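Local coordinates for protein aldehyde dehydrogenase A (Escherichia coli BL21, PDB 2OPX) that catalyses the irreversible, NAD-dependent oxidation of L-lactaldehyde to L-lactate and also oxidises glycolaldehyde, as a homotetramer serving fucose and rhamnose degradation, at residues A[256-261]-A[286-291]; A[412-417]-A[439-444]. All blocks are in the same frame, centred on the assembly; numbering follows the deposited sequence.

Contact 1: residues A[256-261]-A[286-291]; sequences APAIVM and NCAERV. With DXC ((3alpha,5beta,12alpha)-3,12-dihydroxycholan-24-oic acid), chain B.
Pro257 and Arg290 pair as a parallel beta bridge, and Ala258 with Val291 forms the next one. The two strands belong to a beta-alpha-beta unit, made of strand 257-260, helix 266-278 and strand 290-294, in the catalytic domain of the aldehyde dehydrogenase fold. Two firm backbone bonds join the segments. Glu289 N donates a hydrogen bond to Ala256 O at 2.8 Å. Ala258 N donates to Arg290 O, also at 2.8 Å. Arg290 N adds a weak bond to Ala256 O.

On the face carrying Pro257, the Arg290 chain runs alongside the proline ring. Its CG sits between the backbone N and the carbonyl carbon (chi1 47°), and the chain then extends as far as NE. This brings one guanidinium face over Pro257, with CB 3.6 Å from Arg290 CZ. The group's nitrogens bond to three main-chain oxygens: NE to Lys255, NH1 to Met403 and NH2 to Ala404. A buried charge is thus held flat against an apolar ring.

On the face of Ala258 and Val291, the contacts between the segments are apolar. Val260 CG2 meets Val291 CG1 at 4.0 Å, and Ile273 of helix 266-278 packs on both valines and on Ala258. Glu289 turns its carboxylate elsewhere, to salt bridges with Arg277 and Lys255.

At the end nearer the active site a water bridges the two segments. It accepts from Ala256 N at 2.8 Å and is also hydrogen-bonded to Cys287 O. Beyond it lies Asn286, which binds lactate and directly follows the probable catalytic residue Cys285. Here its amide serves the bound deoxycholate: Asn286 ND2 donates to the ligand hydroxyl O2 over 2.9 Å, with an N-H...O angle of 160°.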
loop_
_atom_site.group_PDB
_atom_site.type_symbol
_atom_site.label_atom_id
_atom_site.label_comp_id
_atom_site.label_asym_id
_atom_site.label_seq_id
_atom_site.Cartn_x
_atom_site.Cartn_y
_atom_site.Cartn_z
ATOM N N ALA A 256 -8.222 26.104 14.667
ATOM C CA ALA A 256 -8.915 24.868 14.980
ATOM C C ALA A 256 -10.233 25.045 15.711
ATOM O O ALA A 256 -10.274 25.546 16.835
ATOM C CB ALA A 256 -8.002 23.949 15.769
ATOM N N PRO A 257 -11.338 24.641 15.067
ATOM C CA PRO A 257 -12.663 24.752 15.671
ATOM C C PRO A 257 -12.952 23.523 16.529
ATOM O O PRO A 257 -12.463 22.427 16.249
ATOM C CB PRO A 257 -13.578 24.842 14.455
ATOM C CG PRO A 257 -12.905 23.910 13.489
ATOM C CD PRO A 257 -11.439 24.289 13.637
ATOM N N ALA A 258 -13.731 23.719 17.583
ATOM C CA ALA A 258 -14.110 22.630 18.475
ATOM C C ALA A 258 -15.632 22.636 18.531
ATOM O O ALA A 258 -16.244 23.659 18.835
ATOM C CB ALA A 258 -13.526 22.857 19.866
ATOM N N ILE A 259 -16.245 21.500 18.228
ATOM C CA ILE A 259 -17.696 21.417 18.234
ATOM C C ILE A 259 -18.210 20.568 19.383
ATOM O O ILE A 259 -17.878 19.387 19.486
ATOM C CB ILE A 259 -18.217 20.819 16.914
ATOM C CG1 ILE A 259 -17.727 21.667 15.737
ATOM C CG2 ILE A 259 -19.744 20.738 16.948
ATOM C CD1 ILE A 259 -18.047 21.079 14.369
ATOM N N VAL A 260 -19.021 21.176 20.244
ATOM C CA VAL A 260 -19.592 20.473 21.390
ATOM C C VAL A 260 -21.081 20.254 21.158
ATOM O O VAL A 260 -21.851 21.213 21.088
ATOM C CB VAL A 260 -19.426 21.284 22.700
ATOM C CG1 VAL A 260 -19.879 20.448 23.888
ATOM C CG2 VAL A 260 -17.983 21.724 22.870
ATOM N N MET A 261 -21.486 18.995 21.032
ATOM C CA MET A 261 -22.890 18.664 20.824
ATOM C C MET A 261 -23.598 18.533 22.174
ATOM O O MET A 261 -22.954 18.308 23.207
ATOM C CB MET A 261 -23.016 17.350 20.050
ATOM C CG MET A 261 -22.359 17.359 18.678
ATOM S SD MET A 261 -22.987 18.646 17.584
ATOM C CE MET A 261 -24.674 18.055 17.258
ATOM N N ASN A 286 -2.399 23.674 16.251
ATOM C CA ASN A 286 -3.585 22.837 16.378
ATOM C C ASN A 286 -4.382 23.076 17.656
ATOM O O ASN A 286 -5.213 22.258 18.041
ATOM C CB ASN A 286 -3.203 21.361 16.256
ATOM C CG ASN A 286 -2.137 20.956 17.235
ATOM O OD1 ASN A 286 -2.403 20.783 18.420
ATOM N ND2 ASN A 286 -0.914 20.809 16.745
ATOM N N CYS A 287 -4.131 24.207 18.305
ATOM C CA CYS A 287 -4.850 24.560 19.523
ATOM C C CYS A 287 -6.314 24.819 19.212
ATOM O O CYS A 287 -6.645 25.310 18.131
ATOM C CB CYS A 287 -4.286 25.842 20.137
ATOM S SG CYS A 287 -2.790 25.664 21.094
ATOM N N ALA A 288 -7.193 24.489 20.155
ATOM C CA ALA A 288 -8.610 24.775 19.976
ATOM C C ALA A 288 -8.645 26.308 20.029
ATOM O O ALA A 288 -8.354 26.905 21.061
ATOM C CB ALA A 288 -9.420 24.178 21.122
ATOM N N GLU A 289 -8.979 26.939 18.909
ATOM C CA GLU A 289 -9.009 28.392 18.825
ATOM C C GLU A 289 -10.404 28.984 18.787
ATOM O O GLU A 289 -10.566 30.199 18.875
ATOM C CB GLU A 289 -8.258 28.851 17.577
ATOM C CG GLU A 289 -6.746 28.837 17.681
ATOM C CD GLU A 289 -6.174 30.229 17.847
ATOM O OE1 GLU A 289 -6.779 31.180 17.308
ATOM O OE2 GLU A 289 -5.116 30.367 18.501
ATOM N N ARG A 290 -11.409 28.139 18.621
ATOM C CA ARG A 290 -12.781 28.615 18.573
ATOM C C ARG A 290 -13.714 27.474 18.916
ATOM O O ARG A 290 -13.591 26.375 18.377
ATOM C CB ARG A 290 -13.103 29.186 17.189
ATOM C CG ARG A 290 -12.666 28.323 16.027
ATOM C CD ARG A 290 -13.043 28.968 14.700
ATOM N NE ARG A 290 -12.485 28.233 13.566
ATOM C CZ ARG A 290 -13.188 27.821 12.515
ATOM N NH1 ARG A 290 -14.490 28.070 12.441
ATOM N NH2 ARG A 290 -12.594 27.151 11.537
ATOM N N VAL A 291 -14.641 27.738 19.831
ATOM C CA VAL A 291 -15.575 26.717 20.275
ATOM C C VAL A 291 -16.997 26.957 19.801
ATOM O O VAL A 291 -17.516 28.069 19.870
ATOM C CB VAL A 291 -15.602 26.623 21.812
ATOM C CG1 VAL A 291 -16.340 25.360 22.244
ATOM C CG2 VAL A 291 -14.195 26.624 22.357
HETATM C C1 DXC B . 2.156 18.992 19.173
HETATM C C2 DXC B . 1.931 19.046 20.700
HETATM C C3 DXC B . 3.194 18.557 21.461
HETATM C C4 DXC B . 3.644 17.107 21.009
HETATM C C5 DXC B . 3.775 17.049 19.467
HETATM C C6 DXC B . 2.517 17.561 18.723
HETATM C C7 DXC B . 2.985 18.630 22.993
HETATM C C8 DXC B . 2.092 17.514 23.552
HETATM C C9 DXC B . 2.559 16.100 23.165
HETATM C C10 DXC B . 2.678 15.976 21.605
HETATM C C11 DXC B . 1.631 14.979 23.708
HETATM C C12 DXC B . 2.077 13.517 23.349
HETATM C C13 DXC B . 2.154 13.444 21.785
HETATM C C14 DXC B . 3.100 14.539 21.190
HETATM C C15 DXC B . 1.345 14.905 25.195
HETATM C C16 DXC B . 0.564 13.606 25.302
HETATM C C17 DXC B . 0.877 12.724 24.065
HETATM C C18 DXC B . 5.106 16.931 21.470
HETATM C C19 DXC B . 0.951 11.187 24.491
HETATM O O1 DXC B . 0.856 13.636 21.199
HETATM O O2 DXC B . 0.978 19.439 18.489
HETATM C C20 DXC B . 3.519 13.252 23.930
HETATM C C21 DXC B . 1.236 10.242 23.311
HETATM C C22 DXC B . 0.067 9.264 23.022
HETATM C C23 DXC B . -0.399 8.466 24.263
HETATM O O3 DXC B . -1.384 8.891 24.940
HETATM O O4 DXC B . 0.222 7.411 24.579
HETATM C C24 DXC B . 1.921 10.913 25.670
HETATM O O HOH W 1 -5.761 26.482 15.857
#

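Contact 2: residues A[412-417]-A[439-444]. With DXC ((3alpha,5beta,12alpha)-3,12-dihydroxycholan-24-oic acid), chain B.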
loop_
_atom_site.group_PDB
_atom_site.type_symbol
_atom_site.label_atom_id
_atom_site.label_comp_id
_atom_site.label_asym_id
_atom_site.label_seq_id
_atom_site.Cartn_x
_atom_site.Cartn_y
_atom_site.Cartn_z
ATOM N N THR A 412 -6.588 21.472 12.083
ATOM C CA THR A 412 -7.217 20.627 13.083
ATOM C C THR A 412 -8.651 21.027 13.403
ATOM O O THR A 412 -9.034 22.188 13.280
ATOM C CB THR A 412 -6.394 20.652 14.380
ATOM O OG1 THR A 412 -5.058 20.220 14.099
ATOM C CG2 THR A 412 -7.010 19.737 15.430
ATOM N N SER A 413 -9.432 20.039 13.820
ATOM C CA SER A 413 -10.823 20.238 14.190
ATOM C C SER A 413 -11.135 19.179 15.236
ATOM O O SER A 413 -10.452 18.155 15.316
ATOM C CB SER A 413 -11.738 20.045 12.979
ATOM O OG SER A 413 -11.763 18.686 12.575
ATOM N N SER A 414 -12.157 19.427 16.046
ATOM C CA SER A 414 -12.548 18.469 17.071
ATOM C C SER A 414 -14.045 18.549 17.299
ATOM O O SER A 414 -14.670 19.585 17.058
ATOM C CB SER A 414 -11.815 18.749 18.385
ATOM O OG SER A 414 -12.157 20.024 18.903
ATOM N N ILE A 415 -14.622 17.448 17.756
ATOM C CA ILE A 415 -16.045 17.407 18.027
ATOM C C ILE A 415 -16.295 16.402 19.124
ATOM O O ILE A 415 -15.655 15.346 19.177
ATOM C CB ILE A 415 -16.859 17.009 16.778
ATOM C CG1 ILE A 415 -18.352 17.001 17.123
ATOM C CG2 ILE A 415 -16.403 15.650 16.265
ATOM C CD1 ILE A 415 -19.271 16.763 15.939
ATOM N N TYR A 416 -17.218 16.741 20.015
ATOM C CA TYR A 416 -17.553 15.862 21.118
ATOM C C TYR A 416 -19.016 15.497 21.013
ATOM O O TYR A 416 -19.900 16.358 21.021
ATOM C CB TYR A 416 -17.233 16.552 22.440
ATOM C CG TYR A 416 -15.825 17.090 22.435
ATOM C CD1 TYR A 416 -15.521 18.274 21.766
ATOM C CD2 TYR A 416 -14.777 16.368 23.009
ATOM C CE1 TYR A 416 -14.213 18.728 21.661
ATOM C CE2 TYR A 416 -13.458 16.815 22.907
ATOM C CZ TYR A 416 -13.191 17.995 22.228
ATOM O OH TYR A 416 -11.902 18.441 22.095
ATOM N N THR A 417 -19.261 14.203 20.886
ATOM C CA THR A 417 -20.610 13.704 20.751
ATOM C C THR A 417 -20.598 12.228 21.115
ATOM O O THR A 417 -19.532 11.633 21.296
ATOM C CB THR A 417 -21.108 13.899 19.295
ATOM O OG1 THR A 417 -22.489 13.542 19.201
ATOM C CG2 THR A 417 -20.301 13.041 18.330
ATOM N N ARG A 439 -11.573 13.732 22.489
ATOM C CA ARG A 439 -10.225 13.764 23.054
ATOM C C ARG A 439 -9.517 15.037 22.617
ATOM O O ARG A 439 -9.968 15.711 21.691
ATOM C CB ARG A 439 -9.409 12.542 22.630
ATOM C CG ARG A 439 -9.263 12.360 21.140
ATOM C CD ARG A 439 -7.962 11.631 20.830
ATOM N NE ARG A 439 -6.818 12.535 20.922
ATOM C CZ ARG A 439 -5.567 12.204 20.624
ATOM N NH1 ARG A 439 -5.276 10.978 20.215
ATOM N NH2 ARG A 439 -4.606 13.114 20.715
ATOM N N GLU A 440 -8.412 15.365 23.283
ATOM C CA GLU A 440 -7.665 16.583 22.973
ATOM C C GLU A 440 -6.856 16.492 21.684
ATOM O O GLU A 440 -6.499 15.406 21.228
ATOM C CB GLU A 440 -6.751 16.975 24.146
ATOM C CG GLU A 440 -5.519 16.102 24.352
ATOM C CD GLU A 440 -5.822 14.746 24.966
ATOM O OE1 GLU A 440 -4.856 13.992 25.229
ATOM O OE2 GLU A 440 -7.011 14.431 25.193
ATOM N N ASN A 441 -6.566 17.656 21.111
ATOM C CA ASN A 441 -5.833 17.760 19.853
ATOM C C ASN A 441 -4.329 17.510 19.933
ATOM O O ASN A 441 -3.545 18.451 19.852
ATOM C CB ASN A 441 -6.056 19.148 19.236
ATOM C CG ASN A 441 -7.485 19.637 19.382
ATOM O OD1 ASN A 441 -8.409 18.843 19.581
ATOM N ND2 ASN A 441 -7.677 20.948 19.269
ATOM N N PHE A 442 -3.919 16.254 20.082
ATOM C CA PHE A 442 -2.493 15.928 20.135
ATOM C C PHE A 442 -2.180 14.876 19.065
ATOM O O PHE A 442 -2.566 13.717 19.208
ATOM C CB PHE A 442 -2.120 15.383 21.522
ATOM C CG PHE A 442 -2.252 16.390 22.639
ATOM C CD1 PHE A 442 -2.170 15.980 23.968
ATOM C CD2 PHE A 442 -2.451 17.747 22.368
ATOM C CE1 PHE A 442 -2.285 16.904 25.012
ATOM C CE2 PHE A 442 -2.567 18.682 23.405
ATOM C CZ PHE A 442 -2.484 18.257 24.728
ATOM N N GLU A 443 -1.488 15.274 17.997
ATOM C CA GLU A 443 -1.164 14.336 16.925
ATOM C C GLU A 443 -0.254 13.211 17.387
ATOM O O GLU A 443 0.599 13.405 18.254
ATOM C CB GLU A 443 -0.450 15.017 15.755
ATOM C CG GLU A 443 -0.858 16.415 15.435
ATOM C CD GLU A 443 -0.086 17.418 16.248
ATOM O OE1 GLU A 443 -0.416 17.581 17.439
ATOM O OE2 GLU A 443 0.858 18.031 15.701
ATOM N N ALA A 444 -0.437 12.040 16.786
ATOM C CA ALA A 444 0.387 10.872 17.075
ATOM C C ALA A 444 1.529 10.948 16.072
ATOM O O ALA A 444 1.360 11.498 14.980
ATOM C CB ALA A 444 -0.408 9.592 16.858
HETATM C C1 DXC B . 2.156 18.992 19.173
HETATM C C2 DXC B . 1.931 19.046 20.700
HETATM C C3 DXC B . 3.194 18.557 21.461
HETATM C C4 DXC B . 3.644 17.107 21.009
HETATM C C5 DXC B . 3.775 17.049 19.467
HETATM C C6 DXC B . 2.517 17.561 18.723
HETATM C C7 DXC B . 2.985 18.630 22.993
HETATM C C8 DXC B . 2.092 17.514 23.552
HETATM C C9 DXC B . 2.559 16.100 23.165
HETATM C C10 DXC B . 2.678 15.976 21.605
HETATM C C11 DXC B . 1.631 14.979 23.708
HETATM C C12 DXC B . 2.077 13.517 23.349
HETATM C C13 DXC B . 2.154 13.444 21.785
HETATM C C14 DXC B . 3.100 14.539 21.190
HETATM C C15 DXC B . 1.345 14.905 25.195
HETATM C C16 DXC B . 0.564 13.606 25.302
HETATM C C17 DXC B . 0.877 12.724 24.065
HETATM C C18 DXC B . 5.106 16.931 21.470
HETATM C C19 DXC B . 0.951 11.187 24.491
HETATM O O1 DXC B . 0.856 13.636 21.199
HETATM O O2 DXC B . 0.978 19.439 18.489
HETATM C C20 DXC B . 3.519 13.252 23.930
HETATM C C21 DXC B . 1.236 10.242 23.311
HETATM C C22 DXC B . 0.067 9.264 23.022
HETATM C C23 DXC B . -0.399 8.466 24.263
HETATM O O3 DXC B . -1.384 8.891 24.940
HETATM O O4 DXC B . 0.222 7.411 24.579
HETATM C C24 DXC B . 1.921 10.913 25.670
HETATM O O HOH W 2 -10.406 21.729 17.959
HETATM O O HOH W 3 -10.577 20.322 21.116
#
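Tyr416, on strand 409-416, meets the backbone of Arg439 with its ring, CE2 lying 3.6 Å from Arg439 N. Its CG is anti to the carbonyl carbon (chi1 -51°), and this torsion brings the phenol end up to 439-444, in the loop after strand 434-437. A water lies at the ring edge, in plane, and joins Tyr416 OH, Ser414 OG and Asn441 OD1. It donates to Asn441 OD1 at 3.0 Å. A second water links Ser414 OG to Asn441 ND2, from which it accepts at 3.1 Å. A phenylalanine in place of Tyr416 would probably leave the first water without its phenol partner and weaken this link from strand to loop.

Asn441 also packs directly on strand 409-416. Its CB is 4.0 Å from Thr412 CG2, and its OD1 is 3.6 Å from Ser414 CB. Thr412 OG1 itself bonds to Glu434, and Asn441 ND2 also bonds to Asn286 O.

The loop is shaped by an inverse gamma turn centred on Asn441, with Phe442 N bonded to Glu440 O. Arg439 grips the same oxygen side-on, Glu440 O accepting from NE at 2.9 Å and from NH2. Arg439 NH1 forms a salt bridge to Glu134 of the second subunit.

Past the turn, Glu443 reaches the deoxycholate. Its OE1 accepts from ligand O2, and its main-chain O accepts from ligand O1 at 3.0 Å. Glu443 OE2 is paired with Arg161, and both residues bind lactate. Hydrogen bonds carried by two waters thus make up much of the polar link between the strand and the loop that bears Glu443.

How the contacts relate
The centres of contact 1 and contact 2 lie about 8 Å apart, and strands 257-260 and 409-416 are parallel neighbours in one sheet. Probable hydrogen bonds join them: Ile259 N to Ser414 O at 2.7 Å, and Tyr416 N to Ile259 O at 2.8 Å. Nearer the active site, Asn286 CB packs on Thr412 OG1, 3.1 Å away. Each contact then sends one loop to the same pocket. Segment 286-291 supplies Asn286 and segment 439-444 supplies Glu443, both lactate-binding residues. Ligand hydroxyl O2 is hydrogen-bonded to both side chains, which is consistent with deoxycholate occupying part of the substrate site.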